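Long-range contacts in putative metal binding protein RUMGNA_00854 (Ruminococcus gnavus, PDB 3U7Z), which is of unknown function but binds calcium ions and belongs to the DUF4430 family of the ubiquitin clan: residues W69-G74 and F93-K98; I9-I14 and F23-D28. All coordinates share one frame; numbering follows the deposited sequence. Where two conformers were deposited one is given.

How the interactions relate
Both contacts are antiparallel strand pairs of one mixed sheet, with their centres about 12 Å apart. Interaction 2 comes first along the chain and closes before interaction 1 opens: it is the N-terminal hairpin of strands 7-14 and 20-27, whereas residues 69-74 and 93-98 pair strands 67-73 and 92-99 from the later part of the chain. Strands 7-14 and 92-99 run parallel side by side in the sheet and join the two; L95 N to T12 O and I14 N to L95 O, each 2.8 Å, are probable hydrogen bonds. Helix 32-38 packs against side chains of both contacts, an arrangement that recalls the beta-grasp fold of ubiquitin.

Interaction 1: residues W69-G74 and F93-K98; sequences WCITKG and FELTLK
C70 and T96 form a hydrogen-bonded antiparallel pair, the amide of each given to the carbonyl of the other, and T72 and E94 repeat the pattern two residues further along. The bond from E94 N to T72 O is 2.8 Å and nearly straight at hydrogen (168°). Polar side chains occupy the same face as these pairs. E94, bent at chi2 (80°), curls its carboxylate over the neighbouring strand: T72 OG1 gives its proton to the anti lone pair of E94 OE1 at 2.6 Å. A weak bond of 3.0 Å runs from G74 N to E94 OE2. OE1 also accepts from the amide of G75, so the carboxylate grips the strand end and the turn after it. Water 1 ties C70 O, T72 OG1 and T96 OG1 together.

These are two neighbouring strands of the mixed sheet in what resembles a ubiquitin-like beta-grasp, with helix 32-38 packed on the other, apolar face through I71, F93 and L95. There L97 CD1 rests over the W69 indole, 3.9 Å from the centroid of the five-membered ring, a CH-pi contact, while L95 O approaches the ring edge, 3.6 Å from W69 CZ3. A serine in place of W69 has no indole for L97 CD1 to rest on and would probably open a gap beside V13 and V56. I71 CG1 lies 3.6 Å from L95 CD2, and the aliphatic part of K73 runs alongside F93, its CG over one ring face.

Interaction 2: residues I9-I14 and F23-D28; sequences ITVTVI and FEFDTD
With CG opposite the carbonyl carbon (chi1 -64°), F25 lays its ring beside V11, whose CG2 branch is likewise turned opposite its own carbonyl carbon. V11 CG2 meets ring atom CE2 of F25 at 3.7 Å, in an oblique approach. F23 has almost the same first torsion (-59°) and reaches past its direct partner V11 to V13, where V13 CG2 comes within 3.8 Å of F23 CE2; the carbonyl oxygen of V11 lies at the edge of the F23 ring, near its plane. Each phenylalanine therefore packs on a valine diagonal to it as well as bonding to the residue directly across. I9 completes the row, its CG1 standing 4.0 Å from F25 CB.

The strands form the N-terminal beta hairpin, with 20-27 at one border of the mixed sheet and 7-14 next in. Their apolar face meets helix 32-38: L36 touches V11, while V35 touches both F25 and T27. F23 also packs on L41 and on D57, which is a calcium ligand of this protein although no ion is bound to it in this chain.

Two hydrogen-bonded pairs, I9 with F25 and V11 with F23, hold the backbones together. I9 N reaches F25 O at 2.9 Å and V11 N reaches F23 O at 2.8 Å, with F25 N and F23 N returning bonds to I9 O and V11 O. Between them T10 and E24 make a non-hydrogen-bonded pair on the reverse face, their side chains running side by side with T10 CG2 3.9 Å from E24 CG.

Interaction 1: residues W69-G74 and F93-K98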
# COMPACT_ATOMS: atom_id res chain seq x y z
N TRP A 69 -0.15 -7.90 3.80
CA TRP A 69 0.41 -6.79 3.02
C TRP A 69 1.09 -5.80 3.93
O TRP A 69 0.55 -5.36 4.95
CB TRP A 69 -0.67 -6.09 2.21
CG TRP A 69 -1.13 -6.93 1.07
CD1 TRP A 69 -2.33 -7.67 0.98
CD2 TRP A 69 -0.44 -7.15 -0.16
NE1 TRP A 69 -2.36 -8.32 -0.21
CE2 TRP A 69 -1.23 -8.04 -0.92
CE3 TRP A 69 0.74 -6.66 -0.69
CZ2 TRP A 69 -0.85 -8.41 -2.21
CZ3 TRP A 69 1.13 -7.06 -1.94
CH2 TRP A 69 0.32 -7.93 -2.69
N CYS A 70 2.32 -5.44 3.55
CA CYS A 70 3.15 -4.53 4.30
C CYS A 70 3.47 -3.29 3.52
O CYS A 70 3.86 -3.37 2.38
CB CYS A 70 4.46 -5.27 4.63
SG CYS A 70 5.65 -4.13 5.36
N ILE A 71 3.34 -2.14 4.16
CA ILE A 71 3.64 -0.86 3.52
C ILE A 71 5.05 -0.43 3.91
O ILE A 71 5.37 -0.38 5.10
CB ILE A 71 2.72 0.29 3.98
CG1 ILE A 71 1.24 -0.06 3.77
CG2 ILE A 71 3.03 1.63 3.22
CD1 ILE A 71 0.22 0.85 4.46
N THR A 72 5.89 -0.07 2.93
CA THR A 72 7.19 0.54 3.19
C THR A 72 7.31 1.77 2.32
O THR A 72 6.52 1.99 1.41
CB THR A 72 8.36 -0.42 2.99
OG1 THR A 72 8.26 -1.01 1.70
CG2 THR A 72 8.36 -1.47 4.03
N LYS A 73 8.25 2.65 2.68
CA LYS A 73 8.51 3.86 1.94
C LYS A 73 10.02 3.88 1.69
O LYS A 73 10.82 4.02 2.61
CB LYS A 73 8.01 5.06 2.75
CG LYS A 73 8.26 6.44 2.09
CD LYS A 73 7.54 7.52 2.97
CE LYS A 73 8.21 8.86 3.10
NZ LYS A 73 7.77 9.52 4.41
N GLY A 74 10.37 3.64 0.43
CA GLY A 74 11.77 3.43 0.07
C GLY A 74 12.41 2.35 0.85
O GLY A 74 13.57 2.42 1.20
N PHE A 93 6.53 4.38 -2.44
CA PHE A 93 6.00 3.43 -1.51
C PHE A 93 6.02 2.08 -2.12
O PHE A 93 5.97 1.93 -3.33
CB PHE A 93 4.57 3.74 -1.11
CG PHE A 93 4.41 4.98 -0.31
CD1 PHE A 93 4.52 4.94 1.05
CD2 PHE A 93 4.13 6.22 -0.93
CE1 PHE A 93 4.38 6.08 1.85
CE2 PHE A 93 4.03 7.38 -0.13
CZ PHE A 93 4.13 7.28 1.26
N GLU A 94 6.09 1.07 -1.25
CA GLU A 94 5.97 -0.32 -1.70
C GLU A 94 4.87 -0.99 -0.87
O GLU A 94 4.71 -0.70 0.35
CB GLU A 94 7.30 -1.07 -1.56
CG GLU A 94 8.47 -0.32 -2.17
CD GLU A 94 9.07 0.82 -1.29
OE1 GLU A 94 9.16 0.67 -0.05
OE2 GLU A 94 9.53 1.85 -1.86
N LEU A 95 4.15 -1.90 -1.50
CA LEU A 95 3.19 -2.81 -0.83
C LEU A 95 3.71 -4.22 -1.13
O LEU A 95 3.76 -4.64 -2.28
CB LEU A 95 1.77 -2.65 -1.35
CG LEU A 95 1.20 -1.27 -1.13
CD1 LEU A 95 -0.06 -1.02 -1.91
CD2 LEU A 95 0.97 -0.99 0.28
N THR A 96 4.13 -4.95 -0.10
CA THR A 96 4.75 -6.24 -0.25
C THR A 96 3.96 -7.29 0.46
O THR A 96 3.58 -7.12 1.58
CB THR A 96 6.17 -6.25 0.35
OG1 THR A 96 6.90 -5.20 -0.27
CG2 THR A 96 6.90 -7.55 0.11
N LEU A 97 3.76 -8.40 -0.23
CA LEU A 97 3.12 -9.56 0.39
C LEU A 97 4.14 -10.29 1.24
O LEU A 97 5.06 -10.87 0.70
CB LEU A 97 2.45 -10.46 -0.62
CG LEU A 97 1.51 -11.52 -0.05
CD1 LEU A 97 0.38 -11.00 0.77
CD2 LEU A 97 1.00 -12.41 -1.17
N LYS A 98 3.91 -10.30 2.57
CA LYS A 98 4.79 -10.93 3.51
C LYS A 98 4.10 -12.16 4.07
O LYS A 98 2.91 -12.32 4.00
CB LYS A 98 5.20 -9.96 4.61
CG LYS A 98 6.08 -8.83 4.18
CD LYS A 98 6.57 -7.96 5.37
CE LYS A 98 7.45 -6.80 4.88
NZ LYS A 98 7.63 -5.70 5.88
O HOH W 1 6.51 -3.11 1.49

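Interaction 2: residues I9-I14 and F23-D28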
# COMPACT_ATOMS: atom_id res chain seq x y z
N ILE A 9 4.11 10.59 -7.07
CA ILE A 9 4.60 9.46 -6.29
C ILE A 9 4.55 8.16 -7.08
O ILE A 9 3.91 8.05 -8.12
CB ILE A 9 3.85 9.30 -4.97
CG1 ILE A 9 2.45 8.79 -5.16
CG2 ILE A 9 3.79 10.63 -4.24
CD1 ILE A 9 1.81 8.31 -3.91
N THR A 10 5.26 7.18 -6.55
CA THR A 10 5.17 5.82 -7.10
C THR A 10 4.80 4.84 -6.01
O THR A 10 5.12 5.06 -4.85
CB THR A 10 6.47 5.36 -7.75
OG1 THR A 10 7.53 5.31 -6.84
CG2 THR A 10 6.90 6.32 -8.80
N VAL A 11 4.01 3.84 -6.39
CA VAL A 11 3.65 2.73 -5.52
C VAL A 11 4.05 1.48 -6.28
O VAL A 11 3.55 1.24 -7.38
CB VAL A 11 2.18 2.72 -5.21
CG1 VAL A 11 1.84 1.51 -4.33
CG2 VAL A 11 1.76 4.05 -4.56
N THR A 12 4.92 0.68 -5.69
CA THR A 12 5.32 -0.59 -6.28
C THR A 12 4.71 -1.72 -5.48
O THR A 12 4.78 -1.72 -4.25
CB THR A 12 6.83 -0.74 -6.32
OG1 THR A 12 7.40 0.35 -7.06
CG2 THR A 12 7.26 -2.03 -6.95
N VAL A 13 4.01 -2.61 -6.16
CA VAL A 13 3.42 -3.78 -5.58
C VAL A 13 4.33 -4.96 -5.81
O VAL A 13 4.62 -5.28 -6.94
CB VAL A 13 2.03 -4.04 -6.11
CG1 VAL A 13 1.42 -5.27 -5.49
CG2 VAL A 13 1.15 -2.80 -5.93
N ILE A 14 4.77 -5.58 -4.73
CA ILE A 14 5.62 -6.78 -4.80
C ILE A 14 4.75 -7.98 -4.39
O ILE A 14 4.38 -8.18 -3.23
CB ILE A 14 6.91 -6.67 -3.98
CG1 ILE A 14 7.74 -5.46 -4.42
CG2 ILE A 14 7.79 -7.88 -4.20
CD1 ILE A 14 7.45 -4.19 -3.68
N PHE A 23 3.23 1.56 -10.14
CA PHE A 23 2.15 2.45 -10.43
C PHE A 23 2.57 3.86 -10.10
O PHE A 23 3.10 4.12 -9.03
CB PHE A 23 0.90 2.07 -9.64
CG PHE A 23 0.40 0.69 -9.90
CD1 PHE A 23 -0.52 0.45 -10.94
CD2 PHE A 23 0.82 -0.36 -9.15
CE1 PHE A 23 -0.94 -0.82 -11.18
CE2 PHE A 23 0.38 -1.63 -9.42
CZ PHE A 23 -0.50 -1.84 -10.44
N GLU A 24 2.34 4.79 -11.01
CA GLU A 24 2.68 6.19 -10.78
C GLU A 24 1.41 6.94 -10.53
O GLU A 24 0.41 6.72 -11.21
CB GLU A 24 3.41 6.80 -11.96
CG GLU A 24 4.81 6.33 -12.10
CD GLU A 24 5.51 7.07 -13.19
OE1 GLU A 24 5.01 7.05 -14.33
OE2 GLU A 24 6.56 7.69 -12.90
N PHE A 25 1.43 7.84 -9.54
CA PHE A 25 0.30 8.71 -9.29
C PHE A 25 0.71 10.18 -9.26
O PHE A 25 1.73 10.56 -8.72
CB PHE A 25 -0.31 8.36 -7.96
CG PHE A 25 -0.88 6.99 -7.90
CD1 PHE A 25 -2.21 6.76 -8.26
CD2 PHE A 25 -0.14 5.93 -7.41
CE1 PHE A 25 -2.76 5.47 -8.19
CE2 PHE A 25 -0.70 4.63 -7.32
CZ PHE A 25 -1.97 4.41 -7.70
N ASP A 26 -0.13 11.00 -9.88
CA ASP A 26 -0.03 12.44 -9.76
C ASP A 26 -1.27 12.86 -8.97
O ASP A 26 -2.37 12.78 -9.47
CB ASP A 26 0.03 13.05 -11.16
CG ASP A 26 1.15 12.43 -12.04
OD1 ASP A 26 2.34 12.61 -11.73
OD2 ASP A 26 0.82 11.72 -13.02
N THR A 27 -1.09 13.29 -7.73
CA THR A 27 -2.19 13.31 -6.76
C THR A 27 -2.13 14.53 -5.86
O THR A 27 -1.07 14.96 -5.53
CB THR A 27 -2.18 11.98 -5.91
OG1 THR A 27 -3.21 12.03 -4.92
CG2 THR A 27 -0.83 11.79 -5.19
N ASP A 28 -3.30 15.02 -5.45
CA ASP A 28 -3.40 16.07 -4.42
C ASP A 28 -3.84 15.48 -3.08
O ASP A 28 -4.14 16.22 -2.13
CB ASP A 28 -4.32 17.23 -4.85
CG ASP A 28 -5.44 16.78 -5.79
OD1 ASP A 28 -6.20 15.87 -5.39
OD2 ASP A 28 -5.51 17.30 -6.94